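Local structure of peptidase M28 (Shewanella amazonensis SB2B, 3IIB) at residues S20-G23 and Y24-E28; E28-T31 and V32-P36; D270-G273 and V274-T278; K282-L285 and D286-Q289. The protein is a two-zinc metallopeptidase of family M28 that probably hydrolyses dipeptides or removes C-terminal residues from peptides, and probably works as a homodimer. All coordinates share one frame; numbering follows the deposited sequence.

Contact 1: residues S20-G23 and Y24-E28; sequences SSLG and YDIVE
The N-terminal turn of helix 22-33 is tied by a double link between Ser21 and Asp25, one bond through the backbone and one through the side chains. Asp25 N donates to Ser21 O at 2.8 Å, and in return Ser21 OG donates to Asp25 OD2 at 2.6 Å. The hydroxyl arrives on the syn side of that oxygen, though 33° out of the carboxylate plane. Asp25 can take it because its CG lies beside its own backbone N (chi1 -68°), which folds the carboxylate back toward the start of the helix. One step earlier Ser20 forms an ST turn, its OG capping Leu22 N at 3.1 Å, while a water joins Ser20 O to Tyr24 N. On another side of the turn Leu22 CG meets Ile26 CD1 at 3.9 Å. The same two residues are joined through the backbone, Ile26 N to Leu22 O at 2.9 Å. Leu22 and Ile26 also lean on helix 267-285, touching Lys282, Ala275 and Thr278 between them; Tyr24 packs on Leu408, and Val27 on Leu408 and Ile411 as well as on helix 267-285. Were Asp25 an alanine, Ser21 OG would probably lose its acceptor and be set free to turn, and the helix start would lose a negative charge. With Ser20 OG on Leu22 N, a water on Tyr24 N and the Ser21-Asp25 side-chain bond, the turn is held by more than its backbone bonds, and the carboxylate, so near the helix N terminus, is likely to be favoured in its charged form.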
# COMPACT_ATOMS: atom_id res chain seq x y z
N SER A 20 -30.10 -4.25 -2.80
CA SER A 20 -29.75 -4.00 -4.24
C SER A 20 -28.24 -3.79 -4.41
O SER A 20 -27.63 -3.07 -3.66
CB SER A 20 -30.49 -2.78 -4.77
OG SER A 20 -29.97 -2.35 -6.04
N SER A 21 -27.66 -4.42 -5.42
CA SER A 21 -26.24 -4.27 -5.74
C SER A 21 -25.98 -3.00 -6.60
O SER A 21 -24.82 -2.72 -6.94
CB SER A 21 -25.76 -5.52 -6.52
OG SER A 21 -26.42 -5.57 -7.79
N LEU A 22 -27.02 -2.22 -6.87
CA LEU A 22 -26.93 -1.08 -7.81
C LEU A 22 -25.79 -0.11 -7.46
O LEU A 22 -24.98 0.20 -8.31
CB LEU A 22 -28.27 -0.33 -7.94
CG LEU A 22 -28.23 0.85 -8.94
CD1 LEU A 22 -27.86 0.40 -10.41
CD2 LEU A 22 -29.57 1.64 -8.88
N GLY A 23 -25.74 0.35 -6.21
CA GLY A 23 -24.68 1.29 -5.78
C GLY A 23 -23.31 0.75 -6.10
O GLY A 23 -22.49 1.40 -6.76
N TYR A 24 -23.06 -0.49 -5.68
CA TYR A 24 -21.76 -1.13 -5.93
C TYR A 24 -21.51 -1.27 -7.44
O TYR A 24 -20.42 -0.99 -7.94
CB TYR A 24 -21.67 -2.51 -5.26
CG TYR A 24 -20.36 -3.21 -5.60
CD1 TYR A 24 -19.20 -2.98 -4.87
CD2 TYR A 24 -20.28 -4.03 -6.73
CE1 TYR A 24 -18.02 -3.61 -5.20
CE2 TYR A 24 -19.10 -4.65 -7.07
CZ TYR A 24 -17.97 -4.43 -6.31
OH TYR A 24 -16.80 -5.08 -6.67
N ASP A 25 -22.55 -1.69 -8.15
CA ASP A 25 -22.43 -1.90 -9.59
C ASP A 25 -22.08 -0.61 -10.33
O ASP A 25 -21.37 -0.66 -11.32
CB ASP A 25 -23.75 -2.45 -10.16
CG ASP A 25 -24.07 -3.87 -9.70
OD1 ASP A 25 -23.18 -4.63 -9.29
OD2 ASP A 25 -25.27 -4.18 -9.73
N ILE A 26 -22.57 0.53 -9.85
CA ILE A 26 -22.29 1.80 -10.52
C ILE A 26 -20.80 2.15 -10.33
O ILE A 26 -20.11 2.54 -11.29
CB ILE A 26 -23.19 2.94 -10.04
CG1 ILE A 26 -24.63 2.71 -10.51
CG2 ILE A 26 -22.72 4.24 -10.62
CD1 ILE A 26 -25.65 3.64 -9.87
N VAL A 27 -20.29 1.97 -9.12
CA VAL A 27 -18.88 2.29 -8.90
C VAL A 27 -17.93 1.26 -9.54
O VAL A 27 -16.82 1.62 -10.05
CB VAL A 27 -18.51 2.58 -7.42
CG1 VAL A 27 -18.76 1.40 -6.50
CG2 VAL A 27 -17.02 3.04 -7.34
N GLU A 28 -18.37 0.01 -9.61
CA GLU A 28 -17.59 -1.02 -10.34
C GLU A 28 -17.53 -0.59 -11.81
O GLU A 28 -16.48 -0.64 -12.43
CB GLU A 28 -18.21 -2.39 -10.20
CG GLU A 28 -17.38 -3.54 -10.74
CD GLU A 28 -17.57 -3.81 -12.24
OE1 GLU A 28 -18.41 -3.20 -12.91
OE2 GLU A 28 -16.83 -4.69 -12.74
O HOH W 1 -25.09 -1.43 -3.49

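Contact 2: residues E28-T31 and V32-P36; sequences ESLT and VEVGP
A side-chain bond between Ser29 and Glu33, one turn apart, together with a twice-used carbonyl, makes up this buried C-terminal end of helix 22-33, which faces helix 42-57 and the second subunit. Ser29 OG donates to Glu33 OE2 at 2.7 Å, coming from above the carboxylate plane, 59° out of it. With CG beside the backbone N (chi1 -57°) and the chain extended beyond it, the Glu33 carboxylate reaches back to Ser29. The same hydroxyl is also hydrogen-bonded to Trp50 NE1 and Lys54 NZ of helix 42-57. Leu30 O closes the helix by accepting from both Val34 N and Gly35 N, each at 3.0 Å, the Gly35 bond lying in the carbonyl plane and the Val34 bond tilted from it. Gly35 turns the chain out with a positive phi of 81°, angles at which a CB would be jammed against the preceding carbonyl oxygen. Beside this exit Leu30 CD1 packs on Val34 CG2 at 3.9 Å. One turn earlier, Val32 CG2 lies 3.5 Å from Glu28 OE2. Glu28 OE1 and Glu33 OE2 stand 4.9 Å apart, and both form salt bridges to Arg215 of the second subunit. That one guanidinium probably offsets the repulsion between the two carboxylates; the pair of bridges puts this helix end in the homodimer interface.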
# COMPACT_ATOMS: atom_id res chain seq x y z
N GLU A 28 -18.37 0.01 -9.61
CA GLU A 28 -17.59 -1.02 -10.34
C GLU A 28 -17.53 -0.59 -11.81
O GLU A 28 -16.48 -0.64 -12.43
CB GLU A 28 -18.21 -2.39 -10.20
CG GLU A 28 -17.38 -3.54 -10.74
CD GLU A 28 -17.57 -3.81 -12.24
OE1 GLU A 28 -18.41 -3.20 -12.91
OE2 GLU A 28 -16.83 -4.69 -12.74
N SER A 29 -18.66 -0.13 -12.33
CA SER A 29 -18.73 0.26 -13.74
C SER A 29 -17.78 1.42 -14.06
O SER A 29 -17.04 1.41 -15.06
CB SER A 29 -20.17 0.58 -14.08
OG SER A 29 -20.27 1.01 -15.45
N LEU A 30 -17.80 2.42 -13.18
CA LEU A 30 -17.02 3.63 -13.39
C LEU A 30 -15.53 3.31 -13.30
O LEU A 30 -14.72 3.69 -14.17
CB LEU A 30 -17.42 4.70 -12.35
CG LEU A 30 -16.65 6.04 -12.33
CD1 LEU A 30 -16.59 6.75 -13.69
CD2 LEU A 30 -17.24 6.97 -11.23
N THR A 31 -15.15 2.58 -12.25
CA THR A 31 -13.73 2.31 -12.02
C THR A 31 -13.15 1.36 -13.08
O THR A 31 -11.98 1.49 -13.45
CB THR A 31 -13.43 1.78 -10.60
OG1 THR A 31 -14.22 0.60 -10.37
CG2 THR A 31 -13.76 2.84 -9.54
N VAL A 32 -13.96 0.43 -13.60
CA VAL A 32 -13.49 -0.49 -14.65
C VAL A 32 -13.54 0.12 -16.05
O VAL A 32 -12.55 0.05 -16.79
CB VAL A 32 -14.29 -1.81 -14.64
CG1 VAL A 32 -13.88 -2.73 -15.85
CG2 VAL A 32 -14.12 -2.52 -13.28
N GLU A 33 -14.67 0.77 -16.39
CA GLU A 33 -14.90 1.22 -17.77
C GLU A 33 -14.30 2.61 -18.10
O GLU A 33 -14.23 2.99 -19.27
CB GLU A 33 -16.39 1.20 -18.08
CG GLU A 33 -17.07 -0.18 -17.88
CD GLU A 33 -18.58 -0.07 -17.88
OE1 GLU A 33 -19.09 0.82 -18.57
OE2 GLU A 33 -19.27 -0.80 -17.11
N VAL A 34 -13.89 3.33 -17.06
CA VAL A 34 -13.21 4.60 -17.16
C VAL A 34 -11.91 4.57 -16.44
O VAL A 34 -10.88 4.87 -17.04
CB VAL A 34 -14.09 5.76 -16.63
CG1 VAL A 34 -13.44 7.14 -16.89
CG2 VAL A 34 -15.48 5.70 -17.27
N GLY A 35 -11.92 4.26 -15.14
CA GLY A 35 -10.71 4.37 -14.34
C GLY A 35 -10.45 5.81 -13.89
O GLY A 35 -11.38 6.61 -13.77
N PRO A 36 -9.16 6.16 -13.67
CA PRO A 36 -8.87 7.51 -13.20
C PRO A 36 -9.33 8.51 -14.23
O PRO A 36 -9.22 8.23 -15.43
CB PRO A 36 -7.34 7.52 -13.07
CG PRO A 36 -6.88 6.43 -13.93
CD PRO A 36 -7.94 5.38 -13.94

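Contact 3: residues D270-G273 and V274-T278; sequences DGAG and VAIVT
Ile276 folds back over the Ala272 carbonyl on helix 267-285, the helix of the beta-alpha-beta unit formed with strands 247-257 and 293-300. Its CG1 lies beside the backbone N (chi1 -75°) and comes to 3.1 Å from Ala272 O, so the ethyl arm covers the oxygen that accepts from Ile276 N at 2.9 Å. The Ile276 side chain also touches Leu416, Asn419 and Tyr423 of helix 413-432. Cut back to an alanine, Ile276 would probably leave the Ala272 carbonyl uncovered and a gap against that helix. The valines serve the sheet instead. Val274 sets CG2 at 3.5 Å from Asp270 O, and Val277 sets its own CG2 at 3.5 Å from Gly273 O; both side chains pack on Ala256 and Leu299 of the flanking strands. Asp270, reached through a cis peptide bond from Asp269, which binds both zinc ions, uses OD2 to accept from the backbone N of His257, which shares one of them with Asp269. Its OD1 receives a weak bond from Gly273 N, and a CB at Gly273 would clash with it. A turn beyond Val274 the hydroxyl of Thr278 bends back (chi1 -56°): Thr278 OG1 donates to Val274 O at 2.7 Å and Thr278 N to the same oxygen at 3.0 Å, from opposite faces of its carbonyl plane.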
# COMPACT_ATOMS: atom_id res chain seq x y z
N ASP A 270 -14.01 10.15 -6.29
CA ASP A 270 -15.26 10.06 -5.56
C ASP A 270 -16.24 9.17 -6.32
O ASP A 270 -17.45 9.45 -6.42
CB ASP A 270 -15.81 11.49 -5.35
CG ASP A 270 -17.03 11.54 -4.45
OD1 ASP A 270 -17.15 10.66 -3.55
OD2 ASP A 270 -17.87 12.49 -4.66
N GLY A 271 -15.73 8.05 -6.84
CA GLY A 271 -16.59 7.08 -7.47
C GLY A 271 -17.67 6.59 -6.53
O GLY A 271 -18.82 6.36 -6.94
N ALA A 272 -17.34 6.43 -5.26
CA ALA A 272 -18.33 6.02 -4.28
C ALA A 272 -19.48 7.03 -4.21
O ALA A 272 -20.62 6.65 -4.16
CB ALA A 272 -17.66 5.89 -2.93
N GLY A 273 -19.15 8.33 -4.19
CA GLY A 273 -20.16 9.38 -4.10
C GLY A 273 -21.02 9.41 -5.35
O GLY A 273 -22.23 9.50 -5.24
N VAL A 274 -20.42 9.26 -6.52
CA VAL A 274 -21.23 9.16 -7.75
C VAL A 274 -22.29 8.03 -7.64
O VAL A 274 -23.48 8.22 -7.99
CB VAL A 274 -20.32 8.94 -8.98
CG1 VAL A 274 -21.16 8.64 -10.22
CG2 VAL A 274 -19.41 10.17 -9.20
N ALA A 275 -21.84 6.87 -7.16
CA ALA A 275 -22.70 5.70 -7.04
C ALA A 275 -23.75 5.91 -6.00
O ALA A 275 -24.90 5.47 -6.17
CB ALA A 275 -21.89 4.46 -6.69
N ILE A 276 -23.38 6.57 -4.90
CA ILE A 276 -24.31 6.76 -3.79
C ILE A 276 -25.48 7.61 -4.25
O ILE A 276 -26.65 7.21 -4.10
CB ILE A 276 -23.60 7.38 -2.58
CG1 ILE A 276 -22.74 6.32 -1.89
CG2 ILE A 276 -24.61 8.00 -1.58
CD1 ILE A 276 -21.59 6.90 -1.02
N VAL A 277 -25.18 8.79 -4.81
CA VAL A 277 -26.28 9.71 -5.21
C VAL A 277 -27.06 9.20 -6.42
O VAL A 277 -28.32 9.30 -6.45
CB VAL A 277 -25.83 11.18 -5.38
CG1 VAL A 277 -25.20 11.71 -4.05
CG2 VAL A 277 -24.88 11.39 -6.58
N THR A 278 -26.39 8.55 -7.37
CA THR A 278 -27.08 7.98 -8.56
C THR A 278 -28.00 6.82 -8.17
O THR A 278 -29.16 6.78 -8.58
CB THR A 278 -26.11 7.54 -9.64
OG1 THR A 278 -25.29 8.66 -10.00
CG2 THR A 278 -26.85 7.06 -10.90

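Contact 4: residues K282-L285 and D286-Q289; sequences KHIL and DLPQ. With PGE (triethylene glycol), chain D.
Lys282 and Asp286 reach for each other across one turn at the C-terminal end of helix 267-285, their side chains running at a slant to one another. In the lysine conformer described, one of two deposited, the chain is bent at chi2 and again at chi4 (64°), and this curls NZ round to Asp286 OD1 in a 2.7 Å salt bridge on the syn lone pair; the bridge may not be kept in the other. With OD1 on the lysine, OD2 meets a glycol oxygen and a water. A triethylene glycol, probably from the crystallisation liquor, bends round the lysine end: its O1 donates to Asp286 OD2 at 2.6 Å, and in the same conformer its O4 accepts from Lys282 NZ at 3.0 Å. A water in the plane of the His283 ring, at its edge, links ND1 (2.9 Å) to Asp286 OD2. Leu287 N bonds to Ile284 O at 2.9 Å from above the carbonyl plane, while a second water joins that oxygen to Gln289 O. The i to i+4 salt bridge spans the last helical turn, and the i to i+3 backbone bond tightens it as the chain leaves helix 267-285 of the beta-alpha-beta unit for strand 293-300.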
# COMPACT_ATOMS: atom_id res chain seq x y z
N LYS A 282 -32.07 6.53 -8.34
CA LYS A 282 -32.69 5.44 -9.10
C LYS A 282 -33.71 4.72 -8.24
O LYS A 282 -34.79 4.41 -8.69
CB LYS A 282 -31.64 4.46 -9.60
CG LYS A 282 -32.18 3.21 -10.32
CD LYS A 282 -33.07 3.56 -11.49
CE LYS A 282 -33.25 2.37 -12.40
NZ LYS A 282 -33.96 1.22 -11.76
N HIS A 283 -33.36 4.45 -6.98
CA HIS A 283 -34.37 3.83 -6.10
C HIS A 283 -35.62 4.69 -5.98
O HIS A 283 -36.73 4.16 -5.86
CB HIS A 283 -33.79 3.50 -4.72
CG HIS A 283 -32.77 2.41 -4.76
ND1 HIS A 283 -33.04 1.15 -5.25
CD2 HIS A 283 -31.46 2.41 -4.44
CE1 HIS A 283 -31.94 0.43 -5.23
NE2 HIS A 283 -30.97 1.16 -4.72
N ILE A 284 -35.44 6.00 -5.96
CA ILE A 284 -36.58 6.93 -5.89
C ILE A 284 -37.37 6.91 -7.21
O ILE A 284 -38.63 6.82 -7.21
CB ILE A 284 -36.12 8.35 -5.50
CG1 ILE A 284 -35.71 8.36 -4.03
CG2 ILE A 284 -37.27 9.39 -5.80
CD1 ILE A 284 -35.00 9.66 -3.56
N LEU A 285 -36.63 6.91 -8.32
CA LEU A 285 -37.23 6.81 -9.66
C LEU A 285 -38.09 5.56 -9.82
O LEU A 285 -39.15 5.61 -10.50
CB LEU A 285 -36.12 6.86 -10.75
CG LEU A 285 -36.50 6.95 -12.23
CD1 LEU A 285 -37.15 8.28 -12.58
CD2 LEU A 285 -35.21 6.75 -13.11
N ASP A 286 -37.64 4.46 -9.19
CA ASP A 286 -38.36 3.19 -9.16
C ASP A 286 -39.66 3.22 -8.38
O ASP A 286 -40.44 2.29 -8.52
CB ASP A 286 -37.53 2.08 -8.49
CG ASP A 286 -36.33 1.64 -9.31
OD1 ASP A 286 -36.28 1.94 -10.51
OD2 ASP A 286 -35.43 0.98 -8.70
N LEU A 287 -39.88 4.20 -7.51
CA LEU A 287 -41.12 4.23 -6.73
C LEU A 287 -42.32 4.43 -7.63
O LEU A 287 -42.23 5.11 -8.65
CB LEU A 287 -41.10 5.36 -5.74
CG LEU A 287 -40.10 5.30 -4.60
CD1 LEU A 287 -40.09 6.66 -3.91
CD2 LEU A 287 -40.47 4.18 -3.64
N PRO A 288 -43.48 3.87 -7.25
CA PRO A 288 -44.72 4.23 -7.93
C PRO A 288 -45.17 5.69 -7.70
O PRO A 288 -45.91 6.24 -8.52
CB PRO A 288 -45.74 3.22 -7.35
CG PRO A 288 -45.18 2.75 -6.08
CD PRO A 288 -43.68 2.95 -6.11
N GLN A 289 -44.74 6.30 -6.60
CA GLN A 289 -45.08 7.68 -6.25
C GLN A 289 -44.07 8.63 -6.90
O GLN A 289 -42.86 8.33 -6.93
CB GLN A 289 -44.86 7.93 -4.74
CG GLN A 289 -45.76 7.28 -3.75
CD GLN A 289 -45.29 5.95 -3.32
OE1 GLN A 289 -44.36 5.39 -3.90
NE2 GLN A 289 -45.94 5.41 -2.30
C1 PGE D . -32.48 -1.24 -9.79
O1 PGE D . -33.14 -0.25 -9.00
C2 PGE D . -31.53 -0.55 -10.76
O2 PGE D . -31.42 -1.33 -11.94
C3 PGE D . -31.08 -0.66 -13.15
C4 PGE D . -32.29 -0.90 -14.04
O4 PGE D . -35.20 -0.14 -14.18
C6 PGE D . -34.71 0.09 -15.51
C5 PGE D . -33.31 0.70 -15.59
O3 PGE D . -32.23 -0.21 -15.29
O HOH W 2 -35.73 0.20 -5.91
O HOH W 3 -40.40 8.85 -7.79

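Overall arrangement
All four contacts are local, each fastening adjoining residues and closing no long loop; none nests in or crosses another. From the N terminus, contact 1 starts helix 22-33 and contact 2 ends it, the two sharing Glu28. Much later in the chain, contact 3 lies near the start of helix 267-285 and contact 4 at its end. The two helices pack at a slant, running in broadly opposite directions: Gly23 O of contact 1 meets Ala275 CB of contact 3 at 3.1 Å, Leu30 of contact 2 rests on Gly271, and Leu22 touches Lys282 of contact 4. Thus helix 22-33, whose C-terminal half faces the second subunit, is packed against the helix that starts at the zinc site.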